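Long-range contacts in chloramphenicol acetyltransferase (Aliivibrio fischeri, PDB 6PXA), which probably transfers an acetyl group from acetyl-CoA to chloramphenicol, as a trimeric hexapeptide-repeat acetyltransferase, and can bind taurocholic acid: residues Ser78-Gly89 against Ile130-Pro138; Glu67-Ser78 against Arg118-Trp129. All coordinates share one frame; numbering follows the deposited sequence.

Contact 1 of 2, residues Ser78-Gly89 against Ile130-Pro138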
loop_
_atom_site.group_PDB
_atom_site.type_symbol
_atom_site.label_atom_id
_atom_site.label_comp_id
_atom_site.label_asym_id
_atom_site.label_seq_id
_atom_site.Cartn_x
_atom_site.Cartn_y
_atom_site.Cartn_z
ATOM N N SER B 78 3.550 -8.772 -17.729
ATOM C CA SER B 78 4.652 -8.260 -16.913
ATOM C C SER B 78 4.066 -7.920 -15.561
ATOM O O SER B 78 3.244 -7.005 -15.460
ATOM C CB SER B 78 5.302 -7.025 -17.545
ATOM O OG SER B 78 5.884 -7.358 -18.798
ATOM N N ILE B 79 4.463 -8.661 -14.531
ATOM C CA ILE B 79 3.917 -8.489 -13.186
ATOM C C ILE B 79 5.024 -7.964 -12.271
ATOM O O ILE B 79 5.983 -8.683 -11.958
ATOM C CB ILE B 79 3.302 -9.788 -12.648
ATOM C CG1 ILE B 79 2.177 -10.258 -13.588
ATOM C CG2 ILE B 79 2.781 -9.549 -11.233
ATOM C CD1 ILE B 79 1.397 -11.448 -13.053
ATOM N N ALA B 80 4.875 -6.725 -11.796
ATOM C CA ALA B 80 5.933 -6.095 -11.011
ATOM C C ALA B 80 5.848 -6.462 -9.527
ATOM O O ALA B 80 4.854 -7.026 -9.047
ATOM C CB ALA B 80 5.902 -4.570 -11.178
ATOM N N SER B 81 6.903 -6.100 -8.793
ATOM C CA SER B 81 7.090 -6.590 -7.426
ATOM C C SER B 81 5.920 -6.190 -6.531
ATOM O O SER B 81 5.394 -5.075 -6.623
ATOM C CB SER B 81 8.396 -6.055 -6.852
ATOM O OG SER B 81 8.784 -6.753 -5.675
ATOM N N GLY B 82 5.492 -7.122 -5.683
ATOM C CA GLY B 82 4.440 -6.844 -4.728
ATOM C C GLY B 82 3.043 -6.732 -5.293
ATOM O O GLY B 82 2.107 -6.479 -4.527
ATOM N N ALA B 83 2.859 -6.892 -6.596
ATOM C CA ALA B 83 1.508 -6.971 -7.126
ATOM C C ALA B 83 0.763 -8.136 -6.465
ATOM O O ALA B 83 1.351 -9.167 -6.130
ATOM C CB ALA B 83 1.548 -7.121 -8.649
ATOM N N THR B 84 -0.518 -7.935 -6.194
ATOM C CA THR B 84 -1.275 -8.850 -5.347
ATOM C C THR B 84 -2.593 -9.207 -6.013
ATOM O O THR B 84 -3.335 -8.318 -6.463
ATOM C CB THR B 84 -1.529 -8.235 -3.961
ATOM O OG1 THR B 84 -0.271 -8.035 -3.296
ATOM C CG2 THR B 84 -2.370 -9.172 -3.117
ATOM N N PHE B 85 -2.865 -10.511 -6.095
ATOM C CA PHE B 85 -4.148 -11.055 -6.535
ATOM C C PHE B 85 -4.893 -11.593 -5.320
ATOM O O PHE B 85 -4.460 -12.562 -4.682
ATOM C CB PHE B 85 -3.941 -12.140 -7.587
ATOM C CG PHE B 85 -3.211 -11.635 -8.802
ATOM C CD1 PHE B 85 -3.905 -11.009 -9.828
ATOM C CD2 PHE B 85 -1.832 -11.744 -8.889
ATOM C CE1 PHE B 85 -3.230 -10.522 -10.937
ATOM C CE2 PHE B 85 -1.145 -11.255 -9.989
ATOM C CZ PHE B 85 -1.862 -10.645 -11.023
ATOM N N MET B 86 -6.002 -10.960 -4.989
ATOM C CA MET B 86 -6.779 -11.402 -3.836
ATOM C C MET B 86 -7.778 -12.461 -4.282
ATOM O O MET B 86 -8.643 -12.182 -5.118
ATOM C CB MET B 86 -7.486 -10.221 -3.187
ATOM C CG MET B 86 -6.483 -9.156 -2.661
ATOM S SD MET B 86 -5.533 -9.617 -1.230
ATOM C CE MET B 86 -6.772 -9.317 0.043
ATOM N N MET B 87 -7.652 -13.674 -3.742
ATOM C CA MET B 87 -8.555 -14.740 -4.132
ATOM C C MET B 87 -9.518 -14.989 -2.978
ATOM O O MET B 87 -9.565 -14.208 -2.023
ATOM C CB MET B 87 -7.754 -15.966 -4.555
ATOM C CG MET B 87 -6.768 -15.698 -5.736
ATOM S SD MET B 87 -7.533 -14.911 -7.176
ATOM C CE MET B 87 -8.495 -16.301 -7.846
ATOM N N ALA B 88 -10.314 -16.066 -3.097
ATOM C CA ALA B 88 -11.263 -16.527 -2.078
ATOM C C ALA B 88 -12.456 -15.594 -1.897
ATOM O O ALA B 88 -13.081 -15.585 -0.827
ATOM C CB ALA B 88 -10.580 -16.767 -0.724
ATOM N N GLY B 89 -12.818 -14.840 -2.929
ATOM C CA GLY B 89 -14.079 -14.105 -2.891
ATOM C C GLY B 89 -14.232 -13.242 -1.663
ATOM O O GLY B 89 -13.317 -12.507 -1.268
ATOM N N ILE B 130 1.367 -5.016 -15.066
ATOM C CA ILE B 130 0.779 -4.766 -13.744
ATOM C C ILE B 130 1.868 -4.183 -12.852
ATOM O O ILE B 130 2.804 -4.888 -12.445
ATOM C CB ILE B 130 0.165 -6.034 -13.118
ATOM C CG1 ILE B 130 -0.924 -6.619 -14.032
ATOM C CG2 ILE B 130 -0.384 -5.746 -11.707
ATOM C CD1 ILE B 130 -1.574 -7.856 -13.494
ATOM N N GLY B 131 1.730 -2.906 -12.528
ATOM C CA GLY B 131 2.750 -2.198 -11.787
ATOM C C GLY B 131 2.879 -2.660 -10.348
ATOM O O GLY B 131 2.079 -3.446 -9.808
ATOM N N SER B 132 3.906 -2.102 -9.699
ATOM C CA SER B 132 4.329 -2.581 -8.393
ATOM C C SER B 132 3.255 -2.292 -7.357
ATOM O O SER B 132 2.674 -1.205 -7.334
ATOM C CB SER B 132 5.646 -1.931 -7.979
ATOM O OG SER B 132 6.129 -2.517 -6.769
ATOM N N GLU B 133 2.948 -3.297 -6.542
ATOM C CA GLU B 133 2.069 -3.144 -5.382
ATOM C C GLU B 133 0.638 -2.800 -5.776
ATOM O O GLU B 133 -0.175 -2.373 -4.928
ATOM C CB GLU B 133 2.659 -2.093 -4.404
ATOM C CG GLU B 133 3.917 -2.614 -3.728
ATOM C CD GLU B 133 4.464 -1.701 -2.634
ATOM O OE1 GLU B 133 5.652 -1.848 -2.349
ATOM O OE2 GLU B 133 3.721 -0.877 -2.061
ATOM N N ALA B 134 0.271 -3.042 -7.030
ATOM C CA ALA B 134 -1.131 -2.977 -7.379
ATOM C C ALA B 134 -1.838 -4.138 -6.694
ATOM O O ALA B 134 -1.226 -5.169 -6.385
ATOM C CB ALA B 134 -1.332 -3.040 -8.901
ATOM N N MET B 135 -3.102 -3.931 -6.366
ATOM C CA MET B 135 -3.916 -4.972 -5.758
ATOM C C MET B 135 -5.135 -5.236 -6.622
ATOM O O MET B 135 -5.945 -4.327 -6.849
ATOM C CB MET B 135 -4.346 -4.600 -4.345
ATOM C CG MET B 135 -4.646 -5.835 -3.516
ATOM S SD MET B 135 -5.506 -5.499 -1.962
ATOM C CE MET B 135 -4.106 -5.600 -0.836
ATOM N N ILE B 136 -5.278 -6.488 -7.047
ATOM C CA ILE B 136 -6.340 -6.958 -7.943
ATOM C C ILE B 136 -7.371 -7.718 -7.103
ATOM O O ILE B 136 -7.070 -8.782 -6.548
ATOM C CB ILE B 136 -5.771 -7.866 -9.040
ATOM C CG1 ILE B 136 -4.590 -7.205 -9.744
ATOM C CG2 ILE B 136 -6.833 -8.190 -10.060
ATOM C CD1 ILE B 136 -4.978 -5.926 -10.422
ATOM N N MET B 137 -8.577 -7.175 -6.992
ATOM C CA MET B 137 -9.586 -7.739 -6.098
ATOM C C MET B 137 -10.319 -8.902 -6.772
ATOM O O MET B 137 -10.194 -9.105 -7.982
ATOM C CB MET B 137 -10.547 -6.638 -5.660
ATOM C CG MET B 137 -9.890 -5.465 -4.895
ATOM S SD MET B 137 -9.177 -5.907 -3.328
ATOM C CE MET B 137 -7.700 -6.540 -3.823
ATOM N N PRO B 138 -11.077 -9.713 -6.004
ATOM C CA PRO B 138 -11.662 -10.940 -6.587
ATOM C C PRO B 138 -12.624 -10.656 -7.723
ATOM O O PRO B 138 -13.344 -9.657 -7.726
ATOM C CB PRO B 138 -12.398 -11.591 -5.406
ATOM C CG PRO B 138 -11.702 -11.009 -4.143
ATOM C CD PRO B 138 -11.342 -9.607 -4.550
HETATM O O HOH W 1 -7.893 -11.424 -7.523
#
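Ile79 pairs with Ile130, and Thr84 and Phe85 with Met135 and Ile136, in parallel register at CA-CA spacings of 4.7 to 4.9 Å. The bonding is nearly straight at both ends, with Ile130 N 2.8 Å from Ser78 O at 171° and Met86 N reaching Ile136 O at 174°. Between the bridges each segment makes a type II turn, Ala80 to Ala83 and Gly131 to Ala134, and the turns stack. There Ser81 O accepts from Ser132 OG at 2.7 Å, the hydroxyl lying anti to the backbone N of Ser132 (chi1 -174°) and tilted from the carbonyl plane; the second bond to this oxygen, from Glu133 N, is weak. Two successive coils of a left-handed parallel beta-helix, the fold of the hexapeptide-repeat acyltransferases, meet in this way. Inside the coil, Phe85 and Ile130 approach from opposite directions, and Ile130 CD1 meets the ring edge at Phe85 CZ, 3.7 Å away. Ile136 runs alongside Phe85, its CB 3.7 Å from Phe85 CD1. Thr84 and Met135 point together to the other face of their sheet, where Met135 SD lies 3.8 Å from Met86 CG. Glu133 turns outward to His38 and Arg151 of its own chain and Arg48 of the second subunit, while Pro138 CG rests 3.4 Å from Met86 O.

Contact 2 of 2, residues Glu67-Ser78 against Arg118-Trp129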
loop_
_atom_site.group_PDB
_atom_site.type_symbol
_atom_site.label_atom_id
_atom_site.label_comp_id
_atom_site.label_asym_id
_atom_site.label_seq_id
_atom_site.Cartn_x
_atom_site.Cartn_y
_atom_site.Cartn_z
ATOM N N GLU B 67 -15.407 -26.549 -5.918
ATOM C CA GLU B 67 -14.683 -25.643 -6.805
ATOM C C GLU B 67 -14.529 -24.267 -6.170
ATOM O O GLU B 67 -15.422 -23.783 -5.470
ATOM C CB GLU B 67 -15.399 -25.510 -8.152
ATOM C CG GLU B 67 -15.444 -26.785 -9.007
ATOM C CD GLU B 67 -16.544 -26.736 -10.066
ATOM O OE1 GLU B 67 -17.429 -25.859 -9.957
ATOM O OE2 GLU B 67 -16.531 -27.568 -11.006
ATOM N N VAL B 68 -13.383 -23.646 -6.421
ATOM C CA VAL B 68 -13.061 -22.302 -5.934
ATOM C C VAL B 68 -12.772 -21.388 -7.124
ATOM O O VAL B 68 -12.576 -21.846 -8.254
ATOM C CB VAL B 68 -11.860 -22.303 -4.966
ATOM C CG1 VAL B 68 -12.182 -23.094 -3.700
ATOM C CG2 VAL B 68 -10.617 -22.844 -5.656
ATOM N N ASP B 69 -12.734 -20.075 -6.846
ATOM C CA ASP B 69 -12.350 -19.105 -7.868
ATOM C C ASP B 69 -10.909 -19.341 -8.317
ATOM O O ASP B 69 -10.010 -19.589 -7.508
ATOM C CB ASP B 69 -12.522 -17.662 -7.342
ATOM C CG ASP B 69 -13.986 -17.311 -7.071
ATOM O OD1 ASP B 69 -14.886 -17.805 -7.801
ATOM O OD2 ASP B 69 -14.266 -16.602 -6.073
ATOM N N LYS B 70 -10.691 -19.296 -9.623
ATOM C CA LYS B 70 -9.384 -19.561 -10.193
ATOM C C LYS B 70 -8.750 -18.250 -10.655
ATOM O O LYS B 70 -9.437 -17.258 -10.924
ATOM C CB LYS B 70 -9.483 -20.561 -11.350
ATOM C CG LYS B 70 -9.762 -22.012 -10.891
ATOM C CD LYS B 70 -10.008 -22.961 -12.037
ATOM C CE LYS B 70 -10.801 -24.185 -11.518
ATOM N NZ LYS B 70 -11.236 -25.128 -12.592
ATOM N N LEU B 71 -7.422 -18.256 -10.743
ATOM C CA LEU B 71 -6.644 -17.119 -11.230
ATOM C C LEU B 71 -6.048 -17.505 -12.585
ATOM O O LEU B 71 -5.233 -18.425 -12.672
ATOM C CB LEU B 71 -5.551 -16.735 -10.229
ATOM C CG LEU B 71 -4.493 -15.779 -10.796
ATOM C CD1 LEU B 71 -5.119 -14.443 -11.162
ATOM C CD2 LEU B 71 -3.309 -15.603 -9.851
ATOM N N ARG B 72 -6.454 -16.812 -13.645
ATOM C CA ARG B 72 -5.990 -17.129 -14.988
ATOM C C ARG B 72 -5.248 -15.921 -15.550
ATOM O O ARG B 72 -5.797 -14.814 -15.593
ATOM C CB ARG B 72 -7.159 -17.528 -15.893
ATOM C CG ARG B 72 -8.123 -18.515 -15.282
ATOM C CD ARG B 72 -9.056 -19.050 -16.391
ATOM N NE ARG B 72 -10.476 -18.910 -16.075
ATOM C CZ ARG B 72 -11.417 -18.593 -16.973
ATOM N NH1 ARG B 72 -12.687 -18.487 -16.603
ATOM N NH2 ARG B 72 -11.088 -18.357 -18.239
ATOM N N ILE B 73 -4.002 -16.135 -15.970
ATOM C CA ILE B 73 -3.138 -15.078 -16.486
ATOM C C ILE B 73 -2.709 -15.459 -17.898
ATOM O O ILE B 73 -2.412 -16.630 -18.179
ATOM C CB ILE B 73 -1.920 -14.857 -15.568
ATOM C CG1 ILE B 73 -2.373 -14.301 -14.212
ATOM C CG2 ILE B 73 -0.926 -13.924 -16.219
ATOM C CD1 ILE B 73 -1.308 -14.362 -13.112
ATOM N N GLY B 74 -2.739 -14.476 -18.793
ATOM C CA GLY B 74 -2.475 -14.700 -20.193
ATOM C C GLY B 74 -0.997 -14.796 -20.484
ATOM O O GLY B 74 -0.175 -15.097 -19.616
ATOM N N LYS B 75 -0.674 -14.590 -21.756
ATOM C CA LYS B 75 0.688 -14.617 -22.252
ATOM C C LYS B 75 1.276 -13.213 -22.249
ATOM O O LYS B 75 0.555 -12.219 -22.375
ATOM C CB LYS B 75 0.728 -15.172 -23.671
ATOM C CG LYS B 75 0.125 -16.562 -23.814
ATOM C CD LYS B 75 -0.067 -16.900 -25.280
ATOM C CE LYS B 75 -0.659 -18.262 -25.472
ATOM N NZ LYS B 75 -0.765 -18.587 -26.939
ATOM N N PHE B 76 2.598 -13.145 -22.113
ATOM C CA PHE B 76 3.332 -11.905 -22.326
ATOM C C PHE B 76 2.954 -10.836 -21.307
ATOM O O PHE B 76 2.929 -9.640 -21.626
ATOM C CB PHE B 76 3.110 -11.399 -23.745
ATOM C CG PHE B 76 3.747 -12.269 -24.794
ATOM C CD1 PHE B 76 5.115 -12.403 -24.853
ATOM C CD2 PHE B 76 2.977 -12.978 -25.703
ATOM C CE1 PHE B 76 5.716 -13.212 -25.821
ATOM C CE2 PHE B 76 3.579 -13.782 -26.679
ATOM C CZ PHE B 76 4.943 -13.899 -26.727
ATOM N N CYS B 77 2.642 -11.259 -20.087
ATOM C CA CYS B 77 2.281 -10.335 -19.028
ATOM C C CYS B 77 3.502 -10.008 -18.188
ATOM O O CYS B 77 4.379 -10.849 -17.975
ATOM C CB CYS B 77 1.174 -10.901 -18.133
ATOM S SG CYS B 77 -0.414 -10.951 -18.947
ATOM N N SER B 78 3.550 -8.772 -17.729
ATOM C CA SER B 78 4.652 -8.260 -16.913
ATOM C C SER B 78 4.066 -7.920 -15.561
ATOM O O SER B 78 3.244 -7.005 -15.460
ATOM C CB SER B 78 5.302 -7.025 -17.545
ATOM O OG SER B 78 5.884 -7.358 -18.798
ATOM N N ARG B 118 -18.483 -17.291 -3.883
ATOM C CA ARG B 118 -17.518 -17.126 -4.952
ATOM C C ARG B 118 -17.739 -15.791 -5.654
ATOM O O ARG B 118 -18.861 -15.281 -5.738
ATOM C CB ARG B 118 -17.629 -18.282 -5.952
ATOM C CG ARG B 118 -17.074 -19.578 -5.407
ATOM C CD ARG B 118 -17.318 -20.714 -6.326
ATOM N NE ARG B 118 -16.589 -20.651 -7.597
ATOM C CZ ARG B 118 -16.765 -21.584 -8.535
ATOM N NH1 ARG B 118 -17.610 -22.566 -8.296
ATOM N NH2 ARG B 118 -16.125 -21.549 -9.690
ATOM N N ALA B 119 -16.644 -15.219 -6.147
ATOM C CA ALA B 119 -16.708 -13.996 -6.921
ATOM C C ALA B 119 -16.488 -14.248 -8.398
ATOM O O ALA B 119 -16.621 -13.316 -9.200
ATOM C CB ALA B 119 -15.664 -12.995 -6.413
ATOM N N GLY B 120 -16.179 -15.483 -8.775
ATOM C CA GLY B 120 -15.782 -15.797 -10.126
ATOM C C GLY B 120 -14.284 -15.685 -10.279
ATOM O O GLY B 120 -13.571 -15.129 -9.430
ATOM N N ASP B 121 -13.797 -16.198 -11.405
ATOM C CA ASP B 121 -12.363 -16.210 -11.666
ATOM C C ASP B 121 -11.782 -14.798 -11.807
ATOM O O ASP B 121 -12.438 -13.869 -12.289
ATOM C CB ASP B 121 -12.059 -16.983 -12.952
ATOM C CG ASP B 121 -12.309 -18.492 -12.819
ATOM O OD1 ASP B 121 -12.635 -18.992 -11.704
ATOM O OD2 ASP B 121 -12.139 -19.193 -13.850
ATOM N N THR B 122 -10.529 -14.656 -11.397
ATOM C CA THR B 122 -9.726 -13.477 -11.724
ATOM C C THR B 122 -8.988 -13.779 -13.022
ATOM O O THR B 122 -8.233 -14.754 -13.101
ATOM C CB THR B 122 -8.754 -13.131 -10.604
ATOM O OG1 THR B 122 -9.510 -12.783 -9.439
ATOM C CG2 THR B 122 -7.904 -11.930 -10.985
ATOM N N ILE B 123 -9.249 -12.982 -14.052
ATOM C CA ILE B 123 -8.677 -13.200 -15.367
ATOM C C ILE B 123 -7.834 -11.989 -15.714
ATOM O O ILE B 123 -8.338 -10.861 -15.705
ATOM C CB ILE B 123 -9.763 -13.420 -16.423
ATOM C CG1 ILE B 123 -10.685 -14.559 -15.992
ATOM C CG2 ILE B 123 -9.121 -13.747 -17.754
ATOM C CD1 ILE B 123 -11.870 -14.785 -16.913
ATOM N N VAL B 124 -6.571 -12.232 -16.046
ATOM C CA VAL B 124 -5.699 -11.236 -16.659
ATOM C C VAL B 124 -5.427 -11.671 -18.097
ATOM O O VAL B 124 -4.957 -12.792 -18.343
ATOM C CB VAL B 124 -4.401 -11.048 -15.863
ATOM C CG1 VAL B 124 -3.543 -9.957 -16.515
ATOM C CG2 VAL B 124 -4.722 -10.665 -14.416
ATOM N N GLY B 125 -5.762 -10.800 -19.052
ATOM C CA GLY B 125 -5.599 -11.112 -20.457
ATOM C C GLY B 125 -4.137 -11.087 -20.865
ATOM O O GLY B 125 -3.249 -11.159 -20.014
ATOM N N ASN B 126 -3.877 -10.951 -22.159
ATOM C CA ASN B 126 -2.534 -11.044 -22.714
ATOM C C ASN B 126 -1.923 -9.659 -22.841
ATOM O O ASN B 126 -2.631 -8.667 -23.034
ATOM C CB ASN B 126 -2.567 -11.715 -24.088
ATOM C CG ASN B 126 -3.270 -13.047 -24.047
ATOM O OD1 ASN B 126 -2.683 -14.040 -23.642
ATOM N ND2 ASN B 126 -4.541 -13.069 -24.437
ATOM N N ASP B 127 -0.596 -9.608 -22.734
ATOM C CA ASP B 127 0.156 -8.375 -22.902
ATOM C C ASP B 127 -0.278 -7.325 -21.872
ATOM O O ASP B 127 -0.505 -6.160 -22.197
ATOM C CB ASP B 127 0.012 -7.841 -24.328
ATOM C CG ASP B 127 0.890 -6.605 -24.572
ATOM O OD1 ASP B 127 2.056 -6.618 -24.122
ATOM O OD2 ASP B 127 0.414 -5.621 -25.170
ATOM N N VAL B 128 -0.411 -7.751 -20.619
ATOM C CA VAL B 128 -0.850 -6.867 -19.536
ATOM C C VAL B 128 0.320 -6.592 -18.619
ATOM O O VAL B 128 1.041 -7.514 -18.214
ATOM C CB VAL B 128 -2.045 -7.471 -18.765
ATOM C CG1 VAL B 128 -2.358 -6.647 -17.507
ATOM C CG2 VAL B 128 -3.260 -7.544 -19.656
ATOM N N TRP B 129 0.557 -5.306 -18.357
ATOM C CA TRP B 129 1.613 -4.827 -17.476
ATOM C C TRP B 129 0.965 -4.392 -16.169
ATOM O O TRP B 129 0.094 -3.515 -16.173
ATOM C CB TRP B 129 2.348 -3.662 -18.139
ATOM C CG TRP B 129 3.425 -3.004 -17.332
ATOM C CD1 TRP B 129 4.170 -3.549 -16.325
ATOM C CD2 TRP B 129 3.886 -1.663 -17.495
ATOM N NE1 TRP B 129 5.065 -2.612 -15.833
ATOM C CE2 TRP B 129 4.915 -1.453 -16.547
ATOM C CE3 TRP B 129 3.524 -0.614 -18.345
ATOM C CZ2 TRP B 129 5.574 -0.236 -16.421
ATOM C CZ3 TRP B 129 4.188 0.599 -18.213
ATOM C CH2 TRP B 129 5.192 0.771 -17.259
HETATM O O HOH W 2 3.624 -6.940 -20.476
#
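Strands 71-73 and 122-124 run parallel, 5° apart with axes 4.7 Å from each other, and Arg72 spends its backbone N and O on Thr122 O and Val124 N. Thr122 N donates to Lys70 O, and Ser78 N to Val128 O. The Arg72 guanidinium reaches back to Asp121: NE and NH1 both donate to Asp121 OD2, at 2.8 and 2.9 Å, with that oxygen in the guanidinium plane and approached on its anti side, somewhat out of the carboxylate plane. The two flat groups stand almost perpendicular (87°), and Ile123 CD1 lies over one guanidinium face, offset toward its rim. Asp121 OD1 serves a different donor, Lys70 N at 2.9 Å, coming from above the carboxylate plane; one side chain thus takes three hydrogen bonds from the opposite segment. These stacked strands form one wall of the left-handed beta-helix, and the turns at each end carry their own side-chain acceptors. At the first, Asp69 OD2 receives Ala119 N at 2.8 Å, while OD1 has weaker bonds from Gly120 N and Arg118 NE, the latter part of a salt bridge. Arg118 NH1 also makes a long ion pair with Glu67 OE1, on a poorly ordered side chain. At the other turn, CG of Asn126 sits beside the backbone N and OD1 takes Lys75 N at 2.8 Å, nearly straight at 177°; Lys75 O accepts from Asp127 N. Cys77 SG receives a weak bond from Val128 N (3.6 Å). Water 2 donates to Phe76 O and hydrogen-bonds Ser78 OG, and Asp127 OD1 is satisfied by Ser99 and Thr100 of the second subunit.

Both contacts join the same two neighbouring coils of the beta-helix: contact 2 lies mainly on the wall of strands 71-73 and 122-124, and contact 1 covers the other two walls, the first of which contact 2 reaches at the shared Ser78. Contact 1 is the more buried (16 of 20 touching residues), and its side chains are largely apolar; contact 2 is larger in area (1013 against 769 Å²) but partly exposed, and its salt bridges and carboxylate acceptors gather where its segments begin, around Asp69, Arg118 and Asp121. Between the walls, Phe85 packs on Leu71 and Val124, and Met87 CE lies 3.4 Å from Lys70 O. Both touch the second subunit, and contact 1 the third as well.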